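Local coordinates for putative glycosyltransferase (Mannosyltransferase) involved in glycosylating the PBCV-1 major capsid protein (Paramecium bursaria Chlorella virus 1, PDB 2P6W) that is the N-terminal domain of a manganese-binding enzyme that probably transfers sugar from a UDP-sugar donor in glycosylating the viral major capsid protein, at residues F97-H111 / I165-N178. Sequence-based numbering, arbitrary orientation.
Sequences FIDLSDPNILYHTFH and IPGRYIVHDPYTLN
Tyr107 to Phe110 and Tyr169 to His172 pair as parallel strands at one edge of the mixed sheet of this GT-A-type domain, 169-172 being outermost and 107-110 also bonding to strand 124-128. The axes of the two short strands approach to 4.4 Å, at 22°, and bonds alternate between the strands: Ile170 N to Tyr107 O, Thr109 N to Ile170 O, His172 N to Thr109 O, His111 N to His172 O. With chi1 at 58°, Thr109 OG1 sits between its own N and carbonyl carbon and reaches the same Ile170 O at 3.2 Å, from above the carbonyl plane. At the entry, Arg168 bends at chi3, sending NE to Asn104 O (2.9 Å, N-H...O 168°) in the guanidinium plane, while Leu106 CD1 covers one guanidinium face. At the exit, His111 NE2 meets the anti side of Asp173 OD1 at 2.8 Å, and Pro174 CD lies over the imidazole face, 3.6 Å from its centroid. On the Phe110 side of the sheet, Leu177 CB packs on Phe110 CE1 (3.6 Å) and Leu177 CD1 on Ile98 CB. The chain after strand 169-172 leads to Asn178, whose OD1 bonds ND1 of the manganese ligand His195, a second-shell position.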
loop_
_atom_site.group_PDB
_atom_site.type_symbol
_atom_site.label_atom_id
_atom_site.label_comp_id
_atom_site.label_asym_id
_atom_site.label_seq_id
_atom_site.Cartn_x
_atom_site.Cartn_y
_atom_site.Cartn_z
ATOM N N PHE A 97 9.313 11.502 -6.221
ATOM C CA PHE A 97 8.229 10.980 -7.074
ATOM C C PHE A 97 6.869 11.591 -6.752
ATOM O O PHE A 97 5.952 11.547 -7.581
ATOM C CB PHE A 97 8.124 9.455 -6.920
ATOM C CG PHE A 97 9.311 8.711 -7.470
ATOM C CD1 PHE A 97 9.369 8.357 -8.824
ATOM C CD2 PHE A 97 10.365 8.374 -6.642
ATOM C CE1 PHE A 97 10.479 7.687 -9.335
ATOM C CE2 PHE A 97 11.472 7.684 -7.138
ATOM C CZ PHE A 97 11.526 7.338 -8.479
ATOM N N ILE A 98 6.732 12.133 -5.544
ATOM C CA ILE A 98 5.465 12.704 -5.100
ATOM C C ILE A 98 5.684 13.902 -4.186
ATOM O O ILE A 98 6.625 13.923 -3.391
ATOM C CB ILE A 98 4.549 11.615 -4.417
ATOM C CG1 ILE A 98 3.189 12.190 -4.017
ATOM C CG2 ILE A 98 5.239 10.964 -3.232
ATOM C CD1 ILE A 98 2.143 11.108 -3.681
ATOM N N ASP A 99 4.819 14.903 -4.336
ATOM C CA ASP A 99 4.864 16.122 -3.549
ATOM C C ASP A 99 3.953 15.920 -2.336
ATOM O O ASP A 99 2.727 15.838 -2.486
ATOM C CB ASP A 99 4.360 17.275 -4.426
ATOM C CG ASP A 99 4.276 18.594 -3.693
ATOM O OD1 ASP A 99 4.640 18.670 -2.503
ATOM O OD2 ASP A 99 3.850 19.571 -4.345
ATOM N N LEU A 100 4.561 15.839 -1.148
ATOM C CA LEU A 100 3.813 15.637 0.101
ATOM C C LEU A 100 3.663 16.922 0.922
ATOM O O LEU A 100 3.342 16.865 2.115
ATOM C CB LEU A 100 4.473 14.538 0.948
ATOM C CG LEU A 100 4.499 13.137 0.317
ATOM C CD1 LEU A 100 5.306 12.178 1.183
ATOM C CD2 LEU A 100 3.089 12.616 0.072
ATOM N N SER A 101 3.868 18.069 0.283
ATOM C CA SER A 101 3.947 19.346 1.004
ATOM C C SER A 101 2.619 19.998 1.370
ATOM O O SER A 101 2.615 20.903 2.222
ATOM C CB SER A 101 4.804 20.348 0.229
ATOM O OG SER A 101 4.161 20.720 -0.963
ATOM N N ASP A 102 1.510 19.603 0.735
ATOM C CA ASP A 102 0.218 20.239 1.045
ATOM C C ASP A 102 -0.292 19.734 2.392
ATOM O O ASP A 102 -0.634 18.553 2.518
ATOM C CB ASP A 102 -0.829 19.973 -0.048
ATOM C CG ASP A 102 -2.171 20.685 0.211
ATOM O OD1 ASP A 102 -2.408 21.212 1.316
ATOM O OD2 ASP A 102 -3.003 20.720 -0.718
ATOM N N PRO A 103 -0.359 20.625 3.402
ATOM C CA PRO A 103 -0.703 20.192 4.745
ATOM C C PRO A 103 -2.160 19.736 4.892
ATOM O O PRO A 103 -2.504 19.130 5.906
ATOM C CB PRO A 103 -0.417 21.449 5.607
ATOM C CG PRO A 103 -0.572 22.581 4.693
ATOM C CD PRO A 103 -0.112 22.083 3.340
ATOM N N ASN A 104 -2.984 19.996 3.874
ATOM C CA ASN A 104 -4.406 19.685 3.918
ATOM C C ASN A 104 -4.723 18.251 3.477
ATOM O O ASN A 104 -5.840 17.780 3.664
ATOM C CB ASN A 104 -5.182 20.648 3.020
ATOM C CG ASN A 104 -6.685 20.569 3.238
ATOM O OD1 ASN A 104 -7.158 20.468 4.376
ATOM N ND2 ASN A 104 -7.441 20.621 2.148
ATOM N N ILE A 105 -3.755 17.576 2.863
ATOM C CA ILE A 105 -4.003 16.226 2.325
ATOM C C ILE A 105 -3.862 15.132 3.393
ATOM O O ILE A 105 -2.877 15.119 4.149
ATOM C CB ILE A 105 -3.104 15.940 1.094
ATOM C CG1 ILE A 105 -3.311 17.019 0.021
ATOM C CG2 ILE A 105 -3.401 14.543 0.513
ATOM C CD1 ILE A 105 -4.786 17.225 -0.403
ATOM N N LEU A 106 -4.870 14.242 3.451
ATOM C CA LEU A 106 -4.894 13.080 4.356
ATOM C C LEU A 106 -4.583 11.768 3.633
ATOM O O LEU A 106 -4.067 10.850 4.250
ATOM C CB LEU A 106 -6.247 12.946 5.056
ATOM C CG LEU A 106 -6.673 14.022 6.061
ATOM C CD1 LEU A 106 -8.157 13.868 6.347
ATOM C CD2 LEU A 106 -5.871 13.993 7.351
ATOM N N TYR A 107 -4.904 11.682 2.338
ATOM C CA TYR A 107 -4.636 10.462 1.563
ATOM C C TYR A 107 -4.075 10.780 0.199
ATOM O O TYR A 107 -4.605 11.642 -0.483
ATOM C CB TYR A 107 -5.952 9.711 1.319
ATOM C CG TYR A 107 -6.462 8.906 2.492
ATOM C CD1 TYR A 107 -6.117 7.558 2.644
ATOM C CD2 TYR A 107 -7.301 9.482 3.441
ATOM C CE1 TYR A 107 -6.574 6.813 3.732
ATOM C CE2 TYR A 107 -7.763 8.754 4.514
ATOM C CZ TYR A 107 -7.388 7.424 4.661
ATOM O OH TYR A 107 -7.860 6.702 5.743
ATOM N N HIS A 108 -3.013 10.077 -0.196
ATOM C CA HIS A 108 -2.595 10.033 -1.588
ATOM C C HIS A 108 -2.859 8.627 -2.110
ATOM O O HIS A 108 -2.410 7.645 -1.502
ATOM C CB HIS A 108 -1.105 10.358 -1.712
ATOM C CG HIS A 108 -0.798 11.796 -1.466
ATOM N ND1 HIS A 108 -0.436 12.280 -0.231
ATOM C CD2 HIS A 108 -0.853 12.863 -2.290
ATOM C CE1 HIS A 108 -0.276 13.589 -0.304
ATOM N NE2 HIS A 108 -0.503 13.964 -1.548
ATOM N N THR A 109 -3.636 8.535 -3.193
ATOM C CA THR A 109 -4.006 7.261 -3.797
ATOM C C THR A 109 -3.724 7.299 -5.294
ATOM O O THR A 109 -3.301 8.337 -5.831
ATOM C CB THR A 109 -5.510 6.934 -3.531
ATOM O OG1 THR A 109 -6.314 8.005 -4.059
ATOM C CG2 THR A 109 -5.745 6.785 -2.035
ATOM N N PHE A 110 -3.941 6.174 -5.963
ATOM C CA PHE A 110 -3.548 5.996 -7.369
ATOM C C PHE A 110 -4.633 5.314 -8.157
ATOM O O PHE A 110 -5.248 4.365 -7.675
ATOM C CB PHE A 110 -2.218 5.217 -7.456
ATOM C CG PHE A 110 -1.177 5.825 -6.602
ATOM C CD1 PHE A 110 -0.435 6.901 -7.075
ATOM C CD2 PHE A 110 -1.014 5.413 -5.282
ATOM C CE1 PHE A 110 0.484 7.547 -6.255
ATOM C CE2 PHE A 110 -0.105 6.036 -4.457
ATOM C CZ PHE A 110 0.651 7.119 -4.937
ATOM N N HIS A 111 -4.879 5.818 -9.367
ATOM C CA HIS A 111 -5.827 5.153 -10.236
ATOM C C HIS A 111 -5.178 3.967 -10.937
ATOM O O HIS A 111 -3.972 3.730 -10.795
ATOM C CB HIS A 111 -6.477 6.134 -11.228
ATOM C CG HIS A 111 -5.573 6.602 -12.326
ATOM N ND1 HIS A 111 -5.261 5.813 -13.412
ATOM C CD2 HIS A 111 -4.975 7.801 -12.546
ATOM C CE1 HIS A 111 -4.475 6.487 -14.232
ATOM N NE2 HIS A 111 -4.300 7.702 -13.737
ATOM N N ILE A 165 -14.352 13.632 3.358
ATOM C CA ILE A 165 -13.165 14.497 3.479
ATOM C C ILE A 165 -12.865 15.250 2.157
ATOM O O ILE A 165 -11.751 15.180 1.606
ATOM C CB ILE A 165 -11.924 13.716 4.018
ATOM C CG1 ILE A 165 -11.612 12.500 3.131
ATOM C CG2 ILE A 165 -12.166 13.235 5.468
ATOM C CD1 ILE A 165 -10.178 11.974 3.288
ATOM N N PRO A 166 -13.854 16.009 1.660
ATOM C CA PRO A 166 -13.678 16.683 0.382
ATOM C C PRO A 166 -12.440 17.573 0.415
ATOM O O PRO A 166 -12.210 18.298 1.399
ATOM C CB PRO A 166 -14.953 17.532 0.258
ATOM C CG PRO A 166 -15.401 17.730 1.661
ATOM C CD PRO A 166 -15.137 16.378 2.280
ATOM N N GLY A 167 -11.635 17.486 -0.640
ATOM C CA GLY A 167 -10.446 18.309 -0.774
ATOM C C GLY A 167 -9.221 17.816 -0.026
ATOM O O GLY A 167 -8.154 18.436 -0.093
ATOM N N ARG A 168 -9.353 16.700 0.692
ATOM C CA ARG A 168 -8.247 16.247 1.526
ATOM C C ARG A 168 -7.659 14.930 1.018
ATOM O O ARG A 168 -7.038 14.179 1.764
ATOM C CB ARG A 168 -8.669 16.164 3.004
ATOM C CG ARG A 168 -9.249 17.469 3.531
ATOM C CD ARG A 168 -9.264 17.489 5.061
ATOM N NE ARG A 168 -7.920 17.471 5.642
ATOM C CZ ARG A 168 -7.688 17.457 6.950
ATOM N NH1 ARG A 168 -8.709 17.430 7.788
ATOM N NH2 ARG A 168 -6.449 17.456 7.424
ATOM N N TYR A 169 -7.840 14.669 -0.273
ATOM C CA TYR A 169 -7.213 13.503 -0.901
ATOM C C TYR A 169 -6.855 13.811 -2.342
ATOM O O TYR A 169 -7.447 14.707 -2.966
ATOM C CB TYR A 169 -8.153 12.298 -0.857
ATOM C CG TYR A 169 -9.454 12.490 -1.601
ATOM C CD1 TYR A 169 -9.578 12.123 -2.947
ATOM C CD2 TYR A 169 -10.573 13.071 -0.965
ATOM C CE1 TYR A 169 -10.795 12.305 -3.621
ATOM C CE2 TYR A 169 -11.792 13.237 -1.637
ATOM C CZ TYR A 169 -11.876 12.867 -2.966
ATOM O OH TYR A 169 -13.064 13.046 -3.640
ATOM N N ILE A 170 -5.893 13.047 -2.870
ATOM C CA ILE A 170 -5.516 13.172 -4.264
ATOM C C ILE A 170 -5.450 11.780 -4.869
ATOM O O ILE A 170 -4.933 10.856 -4.236
ATOM C CB ILE A 170 -4.163 13.891 -4.453
ATOM C CG1 ILE A 170 -4.218 15.307 -3.847
ATOM C CG2 ILE A 170 -3.827 14.020 -5.945
ATOM C CD1 ILE A 170 -2.893 16.122 -4.009
ATOM N N VAL A 171 -5.973 11.652 -6.090
ATOM C CA VAL A 171 -5.812 10.438 -6.897
ATOM C C VAL A 171 -4.831 10.783 -8.000
ATOM O O VAL A 171 -5.113 11.653 -8.833
ATOM C CB VAL A 171 -7.154 9.932 -7.496
ATOM C CG1 VAL A 171 -6.935 8.652 -8.285
ATOM C CG2 VAL A 171 -8.176 9.669 -6.387
ATOM N N HIS A 172 -3.683 10.117 -7.950
ATOM C CA HIS A 172 -2.553 10.361 -8.837
ATOM C C HIS A 172 -2.489 9.288 -9.924
ATOM O O HIS A 172 -2.991 8.179 -9.748
ATOM C CB HIS A 172 -1.249 10.254 -8.057
ATOM C CG HIS A 172 -1.040 11.334 -7.041
ATOM N ND1 HIS A 172 -1.343 11.173 -5.707
ATOM C CD2 HIS A 172 -0.517 12.577 -7.161
ATOM C CE1 HIS A 172 -1.011 12.268 -5.048
ATOM N NE2 HIS A 172 -0.510 13.136 -5.904
ATOM N N ASP A 173 -1.818 9.625 -11.020
ATOM C CA ASP A 173 -1.366 8.619 -11.985
ATOM C C ASP A 173 -0.536 7.594 -11.237
ATOM O O ASP A 173 0.168 7.945 -10.283
ATOM C CB ASP A 173 -0.501 9.256 -13.066
ATOM C CG ASP A 173 -1.312 10.092 -14.066
ATOM O OD1 ASP A 173 -2.540 9.881 -14.214
ATOM O OD2 ASP A 173 -0.697 10.967 -14.707
ATOM N N PRO A 174 -0.628 6.318 -11.645
ATOM C CA PRO A 174 0.082 5.257 -10.947
ATOM C C PRO A 174 1.450 4.846 -11.502
ATOM O O PRO A 174 2.054 3.886 -10.997
ATOM C CB PRO A 174 -0.885 4.085 -11.113
ATOM C CG PRO A 174 -1.377 4.272 -12.537
ATOM C CD PRO A 174 -1.534 5.781 -12.679
ATOM N N TYR A 175 1.933 5.540 -12.527
ATOM C CA TYR A 175 3.032 5.006 -13.350
ATOM C C TYR A 175 4.327 4.763 -12.604
ATOM O O TYR A 175 5.072 3.855 -12.971
ATOM C CB TYR A 175 3.288 5.864 -14.594
ATOM C CG TYR A 175 2.020 6.183 -15.329
ATOM C CD1 TYR A 175 1.109 5.170 -15.673
ATOM C CD2 TYR A 175 1.688 7.506 -15.634
ATOM C CE1 TYR A 175 -0.087 5.478 -16.334
ATOM C CE2 TYR A 175 0.507 7.818 -16.295
ATOM C CZ TYR A 175 -0.376 6.798 -16.644
ATOM O OH TYR A 175 -1.566 7.103 -17.287
ATOM N N THR A 176 4.580 5.559 -11.568
ATOM C CA THR A 176 5.793 5.377 -10.775
ATOM C C THR A 176 5.532 4.804 -9.385
ATOM O O THR A 176 6.414 4.125 -8.841
ATOM C CB THR A 176 6.585 6.677 -10.602
ATOM O OG1 THR A 176 5.756 7.656 -9.970
ATOM C CG2 THR A 176 7.074 7.200 -11.966
ATOM N N LEU A 177 4.359 5.089 -8.805
ATOM C CA LEU A 177 4.111 4.714 -7.405
ATOM C C LEU A 177 3.151 3.534 -7.165
ATOM O O LEU A 177 3.056 3.029 -6.050
ATOM C CB LEU A 177 3.694 5.925 -6.565
ATOM C CG LEU A 177 4.822 6.965 -6.431
ATOM C CD1 LEU A 177 4.276 8.286 -5.949
ATOM C CD2 LEU A 177 5.958 6.496 -5.496
ATOM N N ASN A 178 2.435 3.112 -8.199
ATOM C CA ASN A 178 1.625 1.895 -8.084
ATOM C C ASN A 178 1.618 1.262 -9.467
ATOM O O ASN A 178 0.586 1.159 -10.130
ATOM C CB ASN A 178 0.218 2.209 -7.573
ATOM C CG ASN A 178 -0.557 0.958 -7.171
ATOM O OD1 ASN A 178 -0.142 -0.178 -7.448
ATOM N ND2 ASN A 178 -1.694 1.157 -6.488
HETATM O O HOH W 1 6.209 10.437 -10.016
HETATM O O HOH W 2 1.275 15.522 -4.699
HETATM O O HOH W 3 -3.752 16.690 6.394
HETATM O O HOH W 4 -2.437 1.365 -9.742
#